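Local structure of MucR Phosphodiesterase (Pseudomonas aeruginosa, 5M1T) at residues 250-253 with 254-258. The protein is a bacterial EAL-domain protein of the phosphodiesterase family that binds magnesium ions and the ligand C2E. Sequence-based numbering, arbitrary orientation.
Sequences QQEF and LTRLG
The carbonyl oxygen of Q251 is gripped twice by T255, one helical turn on: the backbone N of T255 and its hydroxyl OG1 each donate to Q251 O at 2.9 Å, from opposite faces of the carbonyl plane. Threonine suits this place because OG1, lying beside its own backbone N (chi1 -67°), folds back over the preceding turn, where its proton finds an acceptor. Further round the helix, E252 and R256, spaced i to i+4, form a salt bridge on the exposed surface. R256 NE points almost straight at E252 OE2 (3.2 Å, 174° at the hydrogen); OE2 lies in the guanidinium plane, and NE meets it on the syn side, slightly out of the carboxylate plane, while NH2 makes a weak bond to OE1. The two flat groups are nearly coplanar, which lets both nitrogens face the carboxylate; the bend of E252 at chi2 (-82°) swings the carboxylate toward its partner. F253 and L257 supply an apolar strip alongside. L257 CG sits over one face of the F253 ring, 4.1 Å from the centroid, in a CH-pi contact, and L257 CD1 touches F253 CZ at 3.7 Å; R256 NH2 lies at the ring's edge. L254 turns to the buried side, against V226 of helix 220-236 and L262 of strand 261-263, thereby packing this helix of a beta-alpha-beta unit onto its neighbours. At G258 the helix ends in a Schellman motif with positive phi, where a CB would press against the carbonyl oxygen before it. The chemistry thus divides by side: T255 doubly satisfies a backbone carbonyl, the solvent-facing E252-R256 pair probably gains little from burial, and L254 lies on the packed side.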
loop_
_atom_site.group_PDB
_atom_site.type_symbol
_atom_site.label_atom_id
_atom_site.label_comp_id
_atom_site.label_asym_id
_atom_site.label_seq_id
_atom_site.Cartn_x
_atom_site.Cartn_y
_atom_site.Cartn_z
ATOM N N GLN A 250 -25.189 12.363 25.392
ATOM C CA GLN A 250 -24.169 12.430 24.327
ATOM C C GLN A 250 -24.748 13.012 23.034
ATOM O O GLN A 250 -24.148 13.900 22.396
ATOM C CB GLN A 250 -23.589 11.041 24.038
ATOM C CG GLN A 250 -22.678 10.498 25.140
ATOM C CD GLN A 250 -22.472 8.986 25.024
ATOM O OE1 GLN A 250 -23.180 8.348 24.286
ATOM N NE2 GLN A 250 -21.475 8.430 25.720
ATOM N N GLN A 251 -25.900 12.494 22.637
ATOM C CA GLN A 251 -26.590 12.968 21.440
ATOM C C GLN A 251 -26.830 14.462 21.514
ATOM O O GLN A 251 -26.507 15.189 20.599
ATOM C CB GLN A 251 -27.934 12.243 21.299
ATOM C CG GLN A 251 -28.781 12.772 20.166
ATOM C CD GLN A 251 -30.078 12.027 19.986
ATOM O OE1 GLN A 251 -30.766 11.719 20.958
ATOM N NE2 GLN A 251 -30.446 11.767 18.724
ATOM N N GLU A 252 -27.405 14.913 22.613
ATOM C CA GLU A 252 -27.704 16.341 22.812
ATOM C C GLU A 252 -26.437 17.173 22.794
ATOM O O GLU A 252 -26.388 18.199 22.142
ATOM C CB GLU A 252 -28.454 16.570 24.128
ATOM C CG GLU A 252 -28.938 18.004 24.338
ATOM C CD GLU A 252 -27.856 18.962 24.890
ATOM O OE1 GLU A 252 -26.930 18.534 25.627
ATOM O OE2 GLU A 252 -27.916 20.188 24.600
ATOM N N PHE A 253 -25.412 16.728 23.502
ATOM C CA PHE A 253 -24.185 17.489 23.587
ATOM C C PHE A 253 -23.480 17.554 22.232
ATOM O O PHE A 253 -23.022 18.598 21.770
ATOM C CB PHE A 253 -23.278 16.864 24.673
ATOM C CG PHE A 253 -21.872 17.292 24.585
ATOM C CD1 PHE A 253 -21.503 18.547 24.993
ATOM C CD2 PHE A 253 -20.918 16.455 24.036
ATOM C CE1 PHE A 253 -20.182 18.961 24.887
ATOM C CE2 PHE A 253 -19.599 16.859 23.932
ATOM C CZ PHE A 253 -19.230 18.107 24.369
ATOM N N LEU A 254 -23.424 16.420 21.563
ATOM C CA LEU A 254 -22.739 16.377 20.266
ATOM C C LEU A 254 -23.469 17.220 19.253
ATOM O O LEU A 254 -22.860 17.836 18.390
ATOM C CB LEU A 254 -22.617 14.930 19.801
ATOM C CG LEU A 254 -21.652 14.142 20.681
ATOM C CD1 LEU A 254 -21.842 12.651 20.494
ATOM C CD2 LEU A 254 -20.204 14.537 20.419
ATOM N N THR A 255 -24.798 17.240 19.358
ATOM C CA THR A 255 -25.600 18.046 18.451
ATOM C C THR A 255 -25.330 19.540 18.681
ATOM O O THR A 255 -25.091 20.305 17.728
ATOM C CB THR A 255 -27.092 17.671 18.570
ATOM O OG1 THR A 255 -27.263 16.320 18.077
ATOM C CG2 THR A 255 -27.993 18.622 17.742
ATOM N N ARG A 256 -25.334 19.947 19.946
ATOM C CA ARG A 256 -25.093 21.332 20.302
ATOM C C ARG A 256 -23.713 21.801 19.865
ATOM O O ARG A 256 -23.548 22.965 19.505
ATOM C CB ARG A 256 -25.287 21.562 21.808
ATOM C CG ARG A 256 -25.095 23.016 22.213
ATOM C CD ARG A 256 -25.620 23.345 23.593
ATOM N NE ARG A 256 -25.520 22.247 24.562
ATOM C CZ ARG A 256 -24.478 21.993 25.353
ATOM N NH1 ARG A 256 -23.355 22.706 25.295
ATOM N NH2 ARG A 256 -24.549 20.966 26.190
ATOM N N LEU A 257 -22.733 20.900 19.878
ATOM C CA LEU A 257 -21.390 21.229 19.399
ATOM C C LEU A 257 -21.370 21.514 17.914
ATOM O O LEU A 257 -20.525 22.231 17.418
ATOM C CB LEU A 257 -20.419 20.074 19.642
ATOM C CG LEU A 257 -19.834 19.845 21.026
ATOM C CD1 LEU A 257 -18.598 18.966 20.850
ATOM C CD2 LEU A 257 -19.499 21.158 21.711
ATOM N N GLY A 258 -22.279 20.891 17.191
ATOM C CA GLY A 258 -22.372 21.108 15.777
ATOM C C GLY A 258 -21.849 19.947 14.961
ATOM O O GLY A 258 -21.452 20.155 13.845
#